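Local coordinates for protein peroxiredoxin 6 (Arenicola marina, PDB 2V2G) that probably reduces hydrogen peroxide and organic hydroperoxides to water and alcohols as a thiol-specific peroxidase of the Prx6 subfamily, at residues 26-40 / 63-77. The protein carries 1 engineered substitution. Sequence-based numbering, arbitrary orientation.
Sequences WLGNSWGVLFSHPRD and GVKLIALSCDNVADH
Asp40 and Asp72 bring two carboxylates together in the loops that follow the C-terminal ends of two parallel strands, with Asp40 OD1 3.3 Å from Asp72 OD2. The strands, 31-36 and 64-70, are central neighbours in the mixed sheet of the thioredoxin fold, and the connection between them carries helices 43-54 and 56-61, a beta-alpha-beta crossover. Several donors probably offset the like charges. The backbone N of Asp40 meets Asp72 OD2 at 2.9 Å, from above the carboxylate plane. Arg39 NE makes a salt bridge to the syn lone pair of Asp72 OD1. The guanidinium and carboxylate planes are only 2° apart, and a water also donates to that oxygen. His37 NE2 lies 2.8 Å from Asp40 OD1 in a nearly straight hydrogen bond. The His37 ring, set between backbone N and carbonyl carbon (chi1 67°), lies with one face over Ser70 CB. A water joins His37 ND1 to Phe35 O. The His37 side chain is close to Ser45, the engineered replacement at the predicted peroxidatic cysteine, and Pro38 lies near bound benzoic acid. This end of the contact therefore borders the active-site pocket.

Along the strands, backbone bonds run both ways, including Val33 N to Lys65 O and Ile67 N to Val33 O. Val33, Phe35, Val64, Leu66 and Ala68 share one sheet face, where Ala68 CB sits over the Phe35 ring. On the other face Leu34 CD1 packs on Ile67 CG2. Here helix 23-27 brings Trp26 against the second strand. Ile67 CD1 lies over the centre of the six-membered ring of Trp26, and Lys65 CD lies more loosely over the opposite face. The extended Lys65 chain ends at the C-terminus of that helix. Lys65 NZ is 3.0 Å from Trp26 O, in the carbonyl plane, and 3.0 Å from Leu27 O, above the carbonyl plane.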
ATOM      1  N   TRP A  26      -7.709 -23.579  -2.105  1.00 24.94           N
ATOM      2  CA  TRP A  26      -6.436 -23.480  -1.416  1.00 24.60           C
ATOM      3  C   TRP A  26      -6.582 -22.535  -0.233  1.00 24.44           C
ATOM      4  O   TRP A  26      -6.164 -22.866   0.888  1.00 24.96           O
ATOM      5  CB  TRP A  26      -5.336 -22.958  -2.369  1.00 25.61           C
ATOM      6  CG  TRP A  26      -4.054 -22.734  -1.648  1.00 26.43           C
ATOM      7  CD1 TRP A  26      -3.100 -23.669  -1.342  1.00 28.01           C
ATOM      8  CD2 TRP A  26      -3.621 -21.521  -1.056  1.00 27.65           C
ATOM      9  NE1 TRP A  26      -2.085 -23.080  -0.640  1.00 27.28           N
ATOM     10  CE2 TRP A  26      -2.389 -21.777  -0.422  1.00 25.35           C
ATOM     11  CE3 TRP A  26      -4.159 -20.242  -0.990  1.00 27.85           C
ATOM     12  CZ2 TRP A  26      -1.677 -20.785   0.246  1.00 27.85           C
ATOM     13  CZ3 TRP A  26      -3.431 -19.238  -0.305  1.00 29.01           C
ATOM     14  CH2 TRP A  26      -2.213 -19.564   0.313  1.00 28.05           C
ATOM     15  N   LEU A  27      -7.214 -21.405  -0.457  1.00 24.62           N
ATOM     16  CA  LEU A  27      -7.404 -20.436   0.606  1.00 24.82           C
ATOM     17  C   LEU A  27      -8.394 -20.952   1.686  1.00 24.19           C
ATOM     18  O   LEU A  27      -8.129 -20.860   2.904  1.00 23.89           O
ATOM     19  CB  LEU A  27      -7.852 -19.056   0.097  1.00 24.91           C
ATOM     20  CG  LEU A  27      -8.034 -18.001   1.179  1.00 24.82           C
ATOM     21  CD1 LEU A  27      -6.699 -17.709   1.840  1.00 27.30           C
ATOM     22  CD2 LEU A  27      -8.578 -16.640   0.631  1.00 27.73           C
ATOM     23  N   GLY A  28      -9.527 -21.516   1.246  1.00 23.63           N
ATOM     24  CA  GLY A  28     -10.513 -21.931   2.236  1.00 24.84           C
ATOM     25  C   GLY A  28     -11.067 -20.771   3.069  1.00 24.58           C
ATOM     26  O   GLY A  28     -11.093 -19.606   2.631  1.00 26.86           O
ATOM     27  N   ASN A  29     -11.522 -21.110   4.286  1.00 26.49           N
ATOM     28  CA  ASN A  29     -12.194 -20.146   5.166  1.00 25.98           C
ATOM     29  C   ASN A  29     -11.139 -19.407   6.029  1.00 26.54           C
ATOM     30  O   ASN A  29     -11.129 -19.541   7.259  1.00 29.03           O
ATOM     31  CB  ASN A  29     -13.192 -20.920   6.021  1.00 28.04           C
ATOM     32  CG  ASN A  29     -13.958 -20.080   6.979  1.00 29.37           C
ATOM     33  OD1 ASN A  29     -14.244 -18.924   6.704  1.00 35.95           O
ATOM     34  ND2 ASN A  29     -14.338 -20.687   8.144  1.00 33.72           N
ATOM     35  N   SER A  30     -10.194 -18.780   5.360  1.00 24.59           N
ATOM     36  CA  SER A  30      -9.011 -18.203   5.986  1.00 25.54           C
ATOM     37  C   SER A  30      -8.688 -16.854   5.383  1.00 24.88           C
ATOM     38  O   SER A  30      -8.939 -16.656   4.182  1.00 25.79           O
ATOM     39  CB  SER A  30      -7.801 -19.090   5.723  1.00 26.40           C
ATOM     40  OG  SER A  30      -6.675 -18.660   6.455  1.00 25.72           O
ATOM     41  N   TRP A  31      -8.034 -15.987   6.200  1.00 24.91           N
ATOM     42  CA  TRP A  31      -7.358 -14.802   5.698  1.00 24.95           C
ATOM     43  C   TRP A  31      -6.167 -15.260   4.867  1.00 23.83           C
ATOM     44  O   TRP A  31      -5.550 -16.291   5.156  1.00 22.75           O
ATOM     45  CB  TRP A  31      -6.860 -13.913   6.847  1.00 24.30           C
ATOM     46  CG  TRP A  31      -7.964 -13.163   7.541  1.00 23.72           C
ATOM     47  CD1 TRP A  31      -8.776 -13.610   8.514  1.00 23.34           C
ATOM     48  CD2 TRP A  31      -8.411 -11.857   7.232  1.00 22.31           C
ATOM     49  NE1 TRP A  31      -9.691 -12.642   8.861  1.00 24.16           N
ATOM     50  CE2 TRP A  31      -9.454 -11.539   8.091  1.00 23.49           C
ATOM     51  CE3 TRP A  31      -7.984 -10.886   6.317  1.00 25.06           C
ATOM     52  CZ2 TRP A  31     -10.117 -10.269   8.020  1.00 24.95           C
ATOM     53  CZ3 TRP A  31      -8.650  -9.652   6.275  1.00 25.46           C
ATOM     54  CH2 TRP A  31      -9.690  -9.380   7.076  1.00 25.36           C
ATOM     55  N   GLY A  32      -5.842 -14.480   3.860  1.00 23.75           N
ATOM     56  CA  GLY A  32      -4.758 -14.774   2.963  1.00 24.75           C
ATOM     57  C   GLY A  32      -4.029 -13.549   2.485  1.00 24.93           C
ATOM     58  O   GLY A  32      -4.634 -12.496   2.392  1.00 25.40           O
ATOM     59  N   VAL A  33      -2.771 -13.727   2.105  1.00 24.21           N
ATOM     60  CA  VAL A  33      -1.980 -12.667   1.474  1.00 23.59           C
ATOM     61  C   VAL A  33      -1.344 -13.254   0.218  1.00 23.85           C
ATOM     62  O   VAL A  33      -0.546 -14.213   0.339  1.00 25.76           O
ATOM     63  CB  VAL A  33      -0.843 -12.084   2.384  1.00 23.01           C
ATOM     64  CG1 VAL A  33       0.108 -11.193   1.584  1.00 26.93           C
ATOM     65  CG2 VAL A  33      -1.487 -11.303   3.538  1.00 24.60           C
ATOM     66  N   LEU A  34      -1.755 -12.761  -0.944  1.00 24.38           N
ATOM     67  CA  LEU A  34      -1.094 -13.050  -2.199  1.00 24.83           C
ATOM     68  C   LEU A  34      -0.153 -11.917  -2.533  1.00 25.54           C
ATOM     69  O   LEU A  34      -0.570 -10.760  -2.546  1.00 25.78           O
ATOM     70  CB  LEU A  34      -2.134 -13.228  -3.346  1.00 24.89           C
ATOM     71  CG  LEU A  34      -1.667 -13.373  -4.774  1.00 26.66           C
ATOM     72  CD1 LEU A  34      -0.743 -14.550  -4.844  1.00 30.03           C
ATOM     73  CD2 LEU A  34      -2.903 -13.611  -5.718  1.00 31.14           C
ATOM     74  N   PHE A  35       1.113 -12.219  -2.795  1.00 24.20           N
ATOM     75  CA  PHE A  35       2.077 -11.152  -3.105  1.00 25.09           C
ATOM     76  C   PHE A  35       2.899 -11.567  -4.279  1.00 25.94           C
ATOM     77  O   PHE A  35       3.196 -12.764  -4.440  1.00 29.11           O
ATOM     78  CB  PHE A  35       2.927 -10.808  -1.904  1.00 26.14           C
ATOM     79  CG  PHE A  35       3.801 -11.886  -1.386  1.00 26.02           C
ATOM     80  CD1 PHE A  35       3.270 -12.906  -0.631  1.00 26.17           C
ATOM     81  CD2 PHE A  35       5.181 -11.794  -1.563  1.00 27.98           C
ATOM     82  CE1 PHE A  35       4.110 -13.963  -0.118  1.00 27.85           C
ATOM     83  CE2 PHE A  35       6.018 -12.773  -1.025  1.00 28.16           C
ATOM     84  CZ  PHE A  35       5.482 -13.835  -0.299  1.00 27.83           C
ATOM     85  N   SER A  36       3.191 -10.628  -5.169  1.00 24.71           N
ATOM     86  CA  SER A  36       3.952 -10.923  -6.360  1.00 23.70           C
ATOM     87  C   SER A  36       5.341 -10.283  -6.306  1.00 24.07           C
ATOM     88  O   SER A  36       5.626  -9.372  -5.520  1.00 25.29           O
ATOM     89  CB  SER A  36       3.232 -10.445  -7.618  1.00 24.29           C
ATOM     90  OG  SER A  36       3.145  -9.022  -7.609  1.00 25.60           O
ATOM     91  N   HIS A  37       6.203 -10.767  -7.203  1.00 24.71           N
ATOM     92  CA  HIS A  37       7.478 -10.174  -7.473  1.00 23.80           C
ATOM     93  C   HIS A  37       7.867 -10.321  -8.946  1.00 23.76           C
ATOM     94  O   HIS A  37       7.341 -11.177  -9.656  1.00 22.94           O
ATOM     95  CB  HIS A  37       8.587 -10.784  -6.597  1.00 23.57           C
ATOM     96  CG  HIS A  37       8.866 -12.223  -6.918  1.00 23.59           C
ATOM     97  ND1 HIS A  37       8.096 -13.254  -6.423  1.00 25.33           N
ATOM     98  CD2 HIS A  37       9.833 -12.801  -7.672  1.00 24.38           C
ATOM     99  CE1 HIS A  37       8.551 -14.405  -6.908  1.00 24.64           C
ATOM    100  NE2 HIS A  37       9.585 -14.160  -7.693  1.00 23.85           N
ATOM    101  N   PRO A  38       8.738  -9.424  -9.446  1.00 24.00           N
ATOM    102  CA  PRO A  38       8.981  -9.394 -10.911  1.00 24.36           C
ATOM    103  C   PRO A  38       9.649 -10.615 -11.523  1.00 24.44           C
ATOM    104  O   PRO A  38       9.175 -11.119 -12.530  1.00 24.86           O
ATOM    105  CB  PRO A  38       9.791  -8.099 -11.112  1.00 24.81           C
ATOM    106  CG  PRO A  38       9.527  -7.298  -9.891  1.00 28.05           C
ATOM    107  CD  PRO A  38       9.345  -8.252  -8.766  1.00 25.37           C
ATOM    108  N   ARG A  39      10.702 -11.132 -10.881  1.00 25.20           N
ATOM    109  CA  ARG A  39      11.502 -12.165 -11.486  1.00 25.50           C
ATOM    110  C   ARG A  39      12.246 -12.922 -10.386  1.00 24.65           C
ATOM    111  O   ARG A  39      12.754 -12.321  -9.475  1.00 26.23           O
ATOM    112  CB  ARG A  39      12.535 -11.542 -12.477  1.00 26.44           C
ATOM    113  CG  ARG A  39      13.018 -12.483 -13.506  1.00 29.49           C
ATOM    114  CD  ARG A  39      11.994 -12.529 -14.551  1.00 34.01           C
ATOM    115  NE  ARG A  39      12.223 -13.541 -15.560  1.00 33.93           N
ATOM    116  CZ  ARG A  39      12.967 -13.341 -16.651  1.00 37.01           C
ATOM    117  NH1 ARG A  39      13.609 -12.182 -16.850  1.00 36.36           N
ATOM    118  NH2 ARG A  39      13.097 -14.330 -17.530  1.00 35.94           N
ATOM    119  N   ASP A  40      12.316 -14.238 -10.533  1.00 25.28           N
ATOM    120  CA  ASP A  40      13.201 -15.073  -9.707  1.00 24.46           C
ATOM    121  C   ASP A  40      14.630 -14.713  -9.978  1.00 25.12           C
ATOM    122  O   ASP A  40      14.948 -14.168 -11.042  1.00 25.73           O
ATOM    123  CB  ASP A  40      12.987 -16.576  -9.974  1.00 25.47           C
ATOM    124  CG  ASP A  40      11.596 -17.046  -9.626  1.00 24.40           C
ATOM    125  OD1 ASP A  40      10.730 -16.208  -9.226  1.00 26.49           O
ATOM    126  OD2 ASP A  40      11.371 -18.278  -9.824  1.00 26.19           O
ATOM    127  N   GLY A  63      -3.443 -16.544  11.654  1.00 22.94           N
ATOM    128  CA  GLY A  63      -4.297 -17.319  10.762  1.00 24.16           C
ATOM    129  C   GLY A  63      -4.256 -16.877   9.320  1.00 22.76           C
ATOM    130  O   GLY A  63      -5.244 -17.004   8.582  1.00 24.57           O
ATOM    131  N   VAL A  64      -3.112 -16.338   8.887  1.00 22.63           N
ATOM    132  CA  VAL A  64      -2.984 -15.773   7.554  1.00 22.81           C
ATOM    133  C   VAL A  64      -2.121 -16.650   6.647  1.00 23.85           C
ATOM    134  O   VAL A  64      -0.957 -16.984   6.986  1.00 25.04           O
ATOM    135  CB  VAL A  64      -2.364 -14.316   7.583  1.00 23.35           C
ATOM    136  CG1 VAL A  64      -2.085 -13.846   6.180  1.00 26.32           C
ATOM    137  CG2 VAL A  64      -3.236 -13.383   8.487  1.00 23.83           C
ATOM    138  N   LYS A  65      -2.771 -17.175   5.629  1.00 23.15           N
ATOM    139  CA  LYS A  65      -2.073 -18.019   4.627  1.00 23.88           C
ATOM    140  C   LYS A  65      -1.317 -17.151   3.659  1.00 25.77           C
ATOM    141  O   LYS A  65      -1.899 -16.251   3.050  1.00 29.20           O
ATOM    142  CB  LYS A  65      -3.057 -18.879   3.827  1.00 25.89           C
ATOM    143  CG  LYS A  65      -3.714 -19.924   4.677  1.00 25.47           C
ATOM    144  CD  LYS A  65      -4.549 -20.935   3.861  1.00 26.06           C
ATOM    145  CE  LYS A  65      -5.383 -21.858   4.719  1.00 29.50           C
ATOM    146  NZ  LYS A  65      -6.088 -22.837   3.844  1.00 29.86           N
ATOM    147  N   LEU A  66      -0.069 -17.496   3.404  1.00 24.73           N
ATOM    148  CA  LEU A  66       0.735 -16.806   2.424  1.00 23.17           C
ATOM    149  C   LEU A  66       0.927 -17.524   1.084  1.00 22.78           C
ATOM    150  O   LEU A  66       1.066 -18.752   1.059  1.00 23.23           O
ATOM    151  CB  LEU A  66       2.142 -16.623   3.019  1.00 24.39           C
ATOM    152  CG  LEU A  66       2.322 -15.697   4.209  1.00 24.79           C
ATOM    153  CD1 LEU A  66       3.574 -16.127   5.075  1.00 25.78           C
ATOM    154  CD2 LEU A  66       2.385 -14.270   3.704  1.00 24.10           C
ATOM    155  N   ILE A  67       0.999 -16.747   0.010  1.00 22.33           N
ATOM    156  CA  ILE A  67       1.263 -17.281  -1.325  1.00 23.32           C
ATOM    157  C   ILE A  67       1.932 -16.249  -2.229  1.00 23.57           C
ATOM    158  O   ILE A  67       1.488 -15.141  -2.281  1.00 24.07           O
ATOM    159  CB  ILE A  67       0.012 -17.977  -2.004  1.00 23.17           C
ATOM    160  CG1 ILE A  67       0.390 -18.671  -3.283  1.00 25.12           C
ATOM    161  CG2 ILE A  67      -1.128 -17.019  -2.252  1.00 23.30           C
ATOM    162  CD1 ILE A  67      -0.613 -19.863  -3.651  1.00 24.83           C
ATOM    163  N   ALA A  68       3.072 -16.664  -2.813  1.00 23.32           N
ATOM    164  CA  ALA A  68       3.860 -15.811  -3.716  1.00 24.42           C
ATOM    165  C   ALA A  68       3.531 -16.101  -5.185  1.00 24.86           C
ATOM    166  O   ALA A  68       2.899 -17.086  -5.496  1.00 24.81           O
ATOM    167  CB  ALA A  68       5.322 -15.969  -3.417  1.00 24.99           C
ATOM    168  N   LEU A  69       3.990 -15.218  -6.080  1.00 23.96           N
ATOM    169  CA  LEU A  69       3.673 -15.236  -7.507  1.00 25.37           C
ATOM    170  C   LEU A  69       4.679 -14.464  -8.300  1.00 23.95           C
ATOM    171  O   LEU A  69       5.018 -13.334  -7.958  1.00 23.47           O
ATOM    172  CB  LEU A  69       2.325 -14.653  -7.761  1.00 25.83           C
ATOM    173  CG  LEU A  69       1.843 -14.733  -9.203  1.00 26.62           C
ATOM    174  CD1 LEU A  69       0.330 -14.922  -9.187  1.00 27.85           C
ATOM    175  CD2 LEU A  69       2.314 -13.519 -10.065  1.00 27.69           C
ATOM    176  N   SER A  70       5.207 -15.091  -9.328  1.00 22.79           N
ATOM    177  CA  SER A  70       5.824 -14.370 -10.436  1.00 23.19           C
ATOM    178  C   SER A  70       5.497 -15.075 -11.772  1.00 22.71           C
ATOM    179  O   SER A  70       4.884 -16.155 -11.819  1.00 23.68           O
ATOM    180  CB  SER A  70       7.342 -14.254 -10.249  1.00 23.81           C
ATOM    181  OG  SER A  70       8.054 -15.443 -10.684  1.00 26.82           O
ATOM    182  N   CYS A  71       5.924 -14.481 -12.863  1.00 23.66           N
ATOM    183  CA  CYS A  71       5.638 -15.093 -14.186  1.00 23.62           C
ATOM    184  C   CYS A  71       6.660 -16.178 -14.568  1.00 24.77           C
ATOM    185  O   CYS A  71       6.604 -16.735 -15.638  1.00 25.54           O
ATOM    186  CB  CYS A  71       5.462 -14.083 -15.319  1.00 25.88           C
ATOM    187  SG  CYS A  71       4.200 -12.801 -14.967  1.00 27.52           S
ATOM    188  N   ASP A  72       7.590 -16.479 -13.674  1.00 25.37           N
ATOM    189  CA  ASP A  72       8.559 -17.541 -13.954  1.00 26.11           C
ATOM    190  C   ASP A  72       7.944 -18.944 -13.806  1.00 26.38           C
ATOM    191  O   ASP A  72       6.855 -19.103 -13.262  1.00 26.86           O
ATOM    192  CB  ASP A  72       9.742 -17.404 -12.998  1.00 26.88           C
ATOM    193  CG  ASP A  72      10.513 -16.114 -13.229  1.00 30.22           C
ATOM    194  OD1 ASP A  72      11.218 -16.027 -14.272  1.00 35.55           O
ATOM    195  OD2 ASP A  72      10.362 -15.187 -12.384  1.00 32.07           O
ATOM    196  N   ASN A  73       8.672 -19.957 -14.258  1.00 25.24           N
ATOM    197  CA  ASN A  73       8.205 -21.319 -14.184  1.00 25.70           C
ATOM    198  C   ASN A  73       8.484 -21.986 -12.830  1.00 24.89           C
ATOM    199  O   ASN A  73       9.286 -21.500 -12.018  1.00 24.77           O
ATOM    200  CB  ASN A  73       8.700 -22.168 -15.391  1.00 26.32           C
ATOM    201  CG  ASN A  73      10.209 -22.412 -15.391  1.00 27.14           C
ATOM    202  OD1 ASN A  73      10.833 -22.538 -14.348  1.00 28.37           O
ATOM    203  ND2 ASN A  73      10.784 -22.511 -16.567  1.00 29.57           N
ATOM    204  N   VAL A  74       7.822 -23.099 -12.583  1.00 24.62           N
ATOM    205  CA  VAL A  74       7.918 -23.780 -11.286  1.00 25.28           C
ATOM    206  C   VAL A  74       9.355 -24.301 -10.981  1.00 24.36           C
ATOM    207  O   VAL A  74       9.829 -24.237  -9.837  1.00 23.91           O
ATOM    208  CB  VAL A  74       6.878 -24.935 -11.187  1.00 25.12           C
ATOM    209  CG1 VAL A  74       7.078 -25.767  -9.879  1.00 28.14           C
ATOM    210  CG2 VAL A  74       5.470 -24.382 -11.289  1.00 27.03           C
ATOM    211  N   ALA A  75      10.046 -24.817 -12.000  1.00 24.33           N
ATOM    212  CA  ALA A  75      11.438 -25.290 -11.837  1.00 24.64           C
ATOM    213  C   ALA A  75      12.375 -24.183 -11.345  1.00 24.80           C
ATOM    214  O   ALA A  75      13.148 -24.371 -10.394  1.00 24.02           O
ATOM    215  CB  ALA A  75      11.923 -25.912 -13.156  1.00 24.78           C
ATOM    216  N   ASP A  76      12.252 -22.993 -11.934  1.00 24.07           N
ATOM    217  CA  ASP A  76      12.991 -21.824 -11.462  1.00 24.87           C
ATOM    218  C   ASP A  76      12.606 -21.402 -10.020  1.00 24.29           C
ATOM    219  O   ASP A  76      13.456 -21.045  -9.187  1.00 23.01           O
ATOM    220  CB  ASP A  76      12.745 -20.656 -12.419  1.00 25.19           C
ATOM    221  CG  ASP A  76      13.631 -20.707 -13.633  1.00 27.10           C
ATOM    222  OD1 ASP A  76      14.403 -21.657 -13.760  1.00 29.21           O
ATOM    223  OD2 ASP A  76      13.510 -19.806 -14.486  1.00 31.65           O
ATOM    224  N   HIS A  77      11.323 -21.467  -9.700  1.00 24.05           N
ATOM    225  CA  HIS A  77      10.891 -21.198  -8.332  1.00 24.55           C
ATOM    226  C   HIS A  77      11.538 -22.155  -7.354  1.00 22.79           C
ATOM    227  O   HIS A  77      12.023 -21.742  -6.311  1.00 22.64           O
ATOM    228  CB  HIS A  77       9.388 -21.332  -8.197  1.00 23.84           C
ATOM    229  CG  HIS A  77       8.608 -20.277  -8.908  1.00 27.13           C
ATOM    230  ND1 HIS A  77       7.270 -20.414  -9.209  1.00 27.37           N
ATOM    231  CD2 HIS A  77       8.962 -19.038  -9.324  1.00 25.04           C
ATOM    232  CE1 HIS A  77       6.841 -19.292  -9.771  1.00 25.21           C
ATOM    233  NE2 HIS A  77       7.852 -18.456  -9.882  1.00 30.08           N
TER
HETATM  234  O   HOH W   1      -7.845 -16.903   9.107  1.00 20.57           O
HETATM  235  O   HOH W   2       5.952 -12.855  -4.807  1.00 28.00           O
HETATM  236  O   HOH W   3       6.499 -11.614 -12.611  1.00 15.32           O
HETATM  237  O   HOH W   4      11.231 -17.065 -17.060  1.00 58.05           O